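Long-range contact in gingipain R2 Pro-Domain (Porphyromonas gingivalis, PDB 4IEF), which probably acts as the inhibitory pro-domain of the arginine-specific cysteine protease gingipain R2, binding the protease domain and keeping it latent: residues S136-V148 and F192-Y206. Sequence-based numbering, arbitrary orientation.
Sequences SDPFILRDVRGQV and FTGFEDIYKSVFMNY. With CA (calcium ion), chain K.
Val144 and Tyr199 meet at the middle of this contact, where a beta hairpin lies on the short C-terminal helix 196-202. Methyl CG2 of Val144 sits almost squarely over the Tyr199 ring, 3.5 Å from its centroid. Phe195 O lies over the opposite face, toward its rim. The other Val144 methyl, CG1, is anti to the backbone N (chi1 -179°) and packs 3.6 Å from Phe203 CE1.

Leu141 adds a second apolar patch. Its CD1 meets the edge of the Phe195 ring, while CD2 touches Ile198 CG2 and Val202 CG2, both on its helix side. Phe139 and Phe203 touch rim to rim, with CZ of Phe139 3.6 Å from CE2 of Phe203 and the planes 15° apart. Gly146 lets Phe203 close in on the strand, its CA 3.7 Å from Phe203 CE2.

Arg142, in the type II' turn, extends past Phe192 and Phe195, which precede the helix. Its CD lies over the Phe195 ring, 3.6 Å from the centroid, in a CH-pi contact. Ile198 CD1 covers the other face of that ring. Phe192 CE2 rests over one face of the guanidinium, the planes clearly inclined. The polar end of Arg142 hydrogen-bonds to the backbone of another protein's chain.

One hydrogen bond crosses the contact: Asp143 N donates to Tyr199 OH at 3.0 Å, N-H...O angle 158°.

Nearby, Ile140 O binds calcium with acidic side chains and backbone of that chain. The chemistry implies a mainly apolar hairpin-helix core, pinned at the turn by one polar bond, beside the surface facing the partner, probably the gingipain protease domain.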
loop_
_atom_site.group_PDB
_atom_site.type_symbol
_atom_site.label_atom_id
_atom_site.label_comp_id
_atom_site.label_asym_id
_atom_site.label_seq_id
_atom_site.Cartn_x
_atom_site.Cartn_y
_atom_site.Cartn_z
ATOM N N SER A 136 -4.017 21.186 -1.948
ATOM C CA SER A 136 -4.859 20.185 -2.592
ATOM C C SER A 136 -6.149 20.051 -1.761
ATOM O O SER A 136 -6.223 20.627 -0.676
ATOM C CB SER A 136 -4.117 18.858 -2.734
ATOM O OG SER A 136 -3.133 18.944 -3.753
ATOM N N ASP A 137 -7.170 19.337 -2.272
ATOM C CA ASP A 137 -8.452 19.160 -1.585
ATOM C C ASP A 137 -8.282 18.479 -0.219
ATOM O O ASP A 137 -7.528 17.510 -0.124
ATOM C CB ASP A 137 -9.427 18.352 -2.459
ATOM C CG ASP A 137 -9.952 19.103 -3.671
ATOM O OD1 ASP A 137 -10.005 20.349 -3.622
ATOM O OD2 ASP A 137 -10.352 18.445 -4.646
ATOM N N PRO A 138 -8.949 18.979 0.850
ATOM C CA PRO A 138 -8.783 18.350 2.178
ATOM C C PRO A 138 -9.345 16.933 2.242
ATOM O O PRO A 138 -10.320 16.607 1.559
ATOM C CB PRO A 138 -9.546 19.279 3.123
ATOM C CG PRO A 138 -10.507 20.009 2.246
ATOM C CD PRO A 138 -9.862 20.140 0.906
ATOM N N PHE A 139 -8.706 16.091 3.057
ATOM C CA PHE A 139 -9.096 14.695 3.213
ATOM C C PHE A 139 -9.199 14.325 4.685
ATOM O O PHE A 139 -8.668 15.034 5.538
ATOM C CB PHE A 139 -8.079 13.777 2.497
ATOM C CG PHE A 139 -6.663 13.806 3.030
ATOM C CD1 PHE A 139 -6.258 12.922 4.021
ATOM C CD2 PHE A 139 -5.716 14.677 2.494
ATOM C CE1 PHE A 139 -4.940 12.932 4.495
ATOM C CE2 PHE A 139 -4.398 14.686 2.970
ATOM C CZ PHE A 139 -4.019 13.816 3.968
ATOM N N ILE A 140 -9.853 13.196 4.981
ATOM C CA ILE A 140 -9.925 12.677 6.334
ATOM C C ILE A 140 -9.277 11.292 6.327
ATOM O O ILE A 140 -9.669 10.420 5.546
ATOM C CB ILE A 140 -11.357 12.681 6.947
ATOM C CG1 ILE A 140 -11.922 14.137 7.045
ATOM C CG2 ILE A 140 -11.352 12.000 8.333
ATOM C CD1 ILE A 140 -13.456 14.251 7.122
ATOM N N LEU A 141 -8.251 11.119 7.173
ATOM C CA LEU A 141 -7.569 9.851 7.373
ATOM C C LEU A 141 -7.911 9.400 8.783
ATOM O O LEU A 141 -7.280 9.830 9.748
ATOM C CB LEU A 141 -6.043 9.948 7.119
ATOM C CG LEU A 141 -5.199 8.683 7.385
ATOM C CD1 LEU A 141 -5.707 7.480 6.585
ATOM C CD2 LEU A 141 -3.732 8.944 7.100
ATOM N N ARG A 142 -8.979 8.581 8.887
ATOM C CA ARG A 142 -9.551 8.027 10.117
ATOM C C ARG A 142 -10.028 9.161 11.058
ATOM O O ARG A 142 -11.140 9.655 10.872
ATOM C CB ARG A 142 -8.585 7.041 10.807
ATOM C CG ARG A 142 -9.280 6.147 11.814
ATOM C CD ARG A 142 -8.587 4.831 12.022
ATOM N NE ARG A 142 -9.456 3.909 12.750
ATOM C CZ ARG A 142 -9.903 2.748 12.281
ATOM N NH1 ARG A 142 -9.528 2.318 11.081
ATOM N NH2 ARG A 142 -10.702 1.992 13.018
ATOM N N ASP A 143 -9.199 9.577 12.033
ATOM C CA ASP A 143 -9.561 10.610 13.008
ATOM C C ASP A 143 -8.830 11.944 12.767
ATOM O O ASP A 143 -8.999 12.874 13.560
ATOM C CB ASP A 143 -9.275 10.109 14.442
ATOM C CG ASP A 143 -10.046 8.863 14.839
ATOM O OD1 ASP A 143 -9.399 7.846 15.172
ATOM O OD2 ASP A 143 -11.292 8.909 14.826
ATOM N N VAL A 144 -8.038 12.048 11.680
ATOM C CA VAL A 144 -7.276 13.271 11.399
ATOM C C VAL A 144 -7.656 13.850 10.022
ATOM O O VAL A 144 -7.650 13.129 9.020
ATOM C CB VAL A 144 -5.734 13.052 11.515
ATOM C CG1 VAL A 144 -4.976 14.351 11.242
ATOM C CG2 VAL A 144 -5.346 12.504 12.888
ATOM N N ARG A 145 -7.982 15.161 9.991
ATOM C CA ARG A 145 -8.273 15.895 8.762
ATOM C C ARG A 145 -6.938 16.398 8.235
ATOM O O ARG A 145 -6.194 17.055 8.963
ATOM C CB ARG A 145 -9.290 17.042 8.982
ATOM C CG ARG A 145 -9.790 17.681 7.673
ATOM C CD ARG A 145 -10.977 18.591 7.896
ATOM N NE ARG A 145 -11.358 19.352 6.700
ATOM C CZ ARG A 145 -11.005 20.613 6.457
ATOM N NH1 ARG A 145 -10.218 21.265 7.303
ATOM N NH2 ARG A 145 -11.425 21.224 5.359
ATOM N N GLY A 146 -6.615 16.017 7.010
ATOM C CA GLY A 146 -5.360 16.387 6.375
ATOM C C GLY A 146 -5.530 17.212 5.119
ATOM O O GLY A 146 -6.619 17.255 4.529
ATOM N N GLN A 147 -4.443 17.874 4.712
ATOM C CA GLN A 147 -4.386 18.677 3.495
ATOM C C GLN A 147 -2.943 18.724 2.984
ATOM O O GLN A 147 -2.005 18.867 3.774
ATOM C CB GLN A 147 -4.961 20.087 3.705
ATOM C CG GLN A 147 -5.458 20.698 2.394
ATOM C CD GLN A 147 -6.385 21.874 2.547
ATOM O OE1 GLN A 147 -6.692 22.325 3.647
ATOM N NE2 GLN A 147 -6.859 22.399 1.427
ATOM N N VAL A 148 -2.776 18.588 1.661
ATOM C CA VAL A 148 -1.461 18.588 1.025
ATOM C C VAL A 148 -1.109 19.993 0.530
ATOM O O VAL A 148 -1.905 20.622 -0.171
ATOM C CB VAL A 148 -1.376 17.538 -0.114
ATOM C CG1 VAL A 148 -0.025 17.593 -0.831
ATOM C CG2 VAL A 148 -1.644 16.129 0.417
ATOM N N PHE A 192 -9.101 3.609 20.126
ATOM C CA PHE A 192 -8.205 2.972 19.159
ATOM C C PHE A 192 -6.955 3.840 18.952
ATOM O O PHE A 192 -7.075 5.054 18.747
ATOM C CB PHE A 192 -8.948 2.713 17.834
ATOM C CG PHE A 192 -8.134 2.089 16.723
ATOM C CD1 PHE A 192 -7.722 0.762 16.798
ATOM C CD2 PHE A 192 -7.819 2.813 15.583
ATOM C CE1 PHE A 192 -6.978 0.184 15.765
ATOM C CE2 PHE A 192 -7.088 2.230 14.545
ATOM C CZ PHE A 192 -6.670 0.919 14.644
ATOM N N THR A 193 -5.759 3.213 19.016
ATOM C CA THR A 193 -4.458 3.890 18.921
ATOM C C THR A 193 -3.581 3.386 17.739
ATOM O O THR A 193 -2.487 3.909 17.534
ATOM C CB THR A 193 -3.713 3.736 20.279
ATOM O OG1 THR A 193 -2.558 4.575 20.297
ATOM C CG2 THR A 193 -3.321 2.290 20.599
ATOM N N GLY A 194 -4.076 2.405 16.987
ATOM C CA GLY A 194 -3.364 1.765 15.885
ATOM C C GLY A 194 -2.931 2.625 14.713
ATOM O O GLY A 194 -2.003 2.244 13.995
ATOM N N PHE A 195 -3.591 3.775 14.492
ATOM C CA PHE A 195 -3.269 4.664 13.371
ATOM C C PHE A 195 -2.303 5.800 13.746
ATOM O O PHE A 195 -1.960 6.597 12.872
ATOM C CB PHE A 195 -4.558 5.248 12.772
ATOM C CG PHE A 195 -5.054 4.527 11.540
ATOM C CD1 PHE A 195 -5.098 5.171 10.310
ATOM C CD2 PHE A 195 -5.486 3.204 11.610
ATOM C CE1 PHE A 195 -5.562 4.506 9.172
ATOM C CE2 PHE A 195 -5.963 2.545 10.478
ATOM C CZ PHE A 195 -5.985 3.196 9.263
ATOM N N GLU A 196 -1.839 5.859 15.016
ATOM C CA GLU A 196 -0.919 6.896 15.505
ATOM C C GLU A 196 0.378 6.945 14.702
ATOM O O GLU A 196 0.792 8.032 14.302
ATOM C CB GLU A 196 -0.603 6.714 16.997
ATOM C CG GLU A 196 -1.743 7.069 17.941
ATOM C CD GLU A 196 -2.252 8.493 17.859
ATOM O OE1 GLU A 196 -1.767 9.339 18.643
ATOM O OE2 GLU A 196 -3.149 8.762 17.028
ATOM N N ASP A 197 0.986 5.775 14.420
ATOM C CA ASP A 197 2.223 5.688 13.643
ATOM C C ASP A 197 1.991 6.013 12.158
ATOM O O ASP A 197 2.924 6.457 11.483
ATOM C CB ASP A 197 2.872 4.310 13.788
ATOM C CG ASP A 197 4.382 4.394 13.781
ATOM O OD1 ASP A 197 4.963 4.723 14.841
ATOM O OD2 ASP A 197 4.982 4.155 12.716
ATOM N N ILE A 198 0.753 5.804 11.659
ATOM C CA ILE A 198 0.372 6.134 10.280
ATOM C C ILE A 198 0.329 7.670 10.168
ATOM O O ILE A 198 0.888 8.219 9.220
ATOM C CB ILE A 198 -0.972 5.446 9.878
ATOM C CG1 ILE A 198 -0.774 3.925 9.699
ATOM C CG2 ILE A 198 -1.599 6.076 8.622
ATOM C CD1 ILE A 198 -2.020 3.096 9.856
ATOM N N TYR A 199 -0.292 8.349 11.164
ATOM C CA TYR A 199 -0.396 9.810 11.214
ATOM C C TYR A 199 0.984 10.468 11.249
ATOM O O TYR A 199 1.195 11.485 10.585
ATOM C CB TYR A 199 -1.202 10.272 12.443
ATOM C CG TYR A 199 -2.618 9.752 12.575
ATOM C CD1 TYR A 199 -3.166 9.489 13.826
ATOM C CD2 TYR A 199 -3.439 9.608 11.459
ATOM C CE1 TYR A 199 -4.477 9.041 13.961
ATOM C CE2 TYR A 199 -4.749 9.148 11.580
ATOM C CZ TYR A 199 -5.268 8.880 12.836
ATOM O OH TYR A 199 -6.564 8.454 12.976
ATOM N N LYS A 200 1.921 9.876 12.022
ATOM C CA LYS A 200 3.293 10.362 12.191
ATOM C C LYS A 200 4.078 10.306 10.879
ATOM O O LYS A 200 4.858 11.217 10.602
ATOM C CB LYS A 200 4.026 9.555 13.275
ATOM C CG LYS A 200 3.564 9.860 14.691
ATOM C CD LYS A 200 4.375 9.098 15.731
ATOM C CE LYS A 200 3.883 9.346 17.141
ATOM N NZ LYS A 200 4.240 10.701 17.649
ATOM N N SER A 201 3.858 9.250 10.071
ATOM C CA SER A 201 4.543 9.048 8.793
ATOM C C SER A 201 3.886 9.817 7.641
ATOM O O SER A 201 4.594 10.226 6.726
ATOM C CB SER A 201 4.614 7.564 8.449
ATOM O OG SER A 201 3.326 6.974 8.408
ATOM N N VAL A 202 2.553 9.997 7.666
ATOM C CA VAL A 202 1.826 10.716 6.616
ATOM C C VAL A 202 1.998 12.237 6.818
ATOM O O VAL A 202 2.374 12.927 5.875
ATOM C CB VAL A 202 0.326 10.286 6.549
ATOM C CG1 VAL A 202 -0.514 11.262 5.729
ATOM C CG2 VAL A 202 0.179 8.874 5.994
ATOM N N PHE A 203 1.721 12.748 8.033
ATOM C CA PHE A 203 1.782 14.178 8.337
ATOM C C PHE A 203 3.127 14.563 8.952
ATOM O O PHE A 203 3.546 13.972 9.949
ATOM C CB PHE A 203 0.617 14.591 9.258
ATOM C CG PHE A 203 -0.740 14.089 8.816
ATOM C CD1 PHE A 203 -1.409 13.114 9.545
ATOM C CD2 PHE A 203 -1.331 14.562 7.646
ATOM C CE1 PHE A 203 -2.653 12.635 9.125
ATOM C CE2 PHE A 203 -2.584 14.096 7.237
ATOM C CZ PHE A 203 -3.239 13.138 7.982
ATOM N N MET A 204 3.800 15.560 8.349
ATOM C CA MET A 204 5.107 16.031 8.822
ATOM C C MET A 204 4.984 16.963 10.059
ATOM O O MET A 204 5.998 17.264 10.690
ATOM C CB MET A 204 5.925 16.700 7.687
ATOM C CG MET A 204 5.330 17.986 7.103
ATOM S SD MET A 204 6.331 18.692 5.743
ATOM C CE MET A 204 7.774 19.264 6.641
ATOM N N ASN A 205 3.750 17.358 10.434
ATOM C CA ASN A 205 3.489 18.232 11.579
ATOM C C ASN A 205 2.716 17.520 12.718
ATOM O O ASN A 205 2.364 18.178 13.704
ATOM C CB ASN A 205 2.703 19.473 11.117
ATOM C CG ASN A 205 1.277 19.188 10.712
ATOM O OD1 ASN A 205 0.984 18.225 9.996
ATOM N ND2 ASN A 205 0.354 20.001 11.189
ATOM N N TYR A 206 2.475 16.194 12.598
ATOM C CA TYR A 206 1.706 15.420 13.582
ATOM C C TYR A 206 2.407 15.308 14.948
ATOM O O TYR A 206 1.768 15.595 15.967
ATOM C CB TYR A 206 1.342 14.017 13.056
ATOM C CG TYR A 206 0.367 13.286 13.959
ATOM C CD1 TYR A 206 -0.981 13.636 13.991
ATOM C CD2 TYR A 206 0.800 12.275 14.812
ATOM C CE1 TYR A 206 -1.875 12.992 14.845
ATOM C CE2 TYR A 206 -0.086 11.623 15.669
ATOM C CZ TYR A 206 -1.423 11.982 15.679
ATOM O OH TYR A 206 -2.303 11.344 16.521
HETATM CA CA CA K . -11.052 8.696 4.358
HETATM O O HOH W 1 -12.610 8.023 2.419
#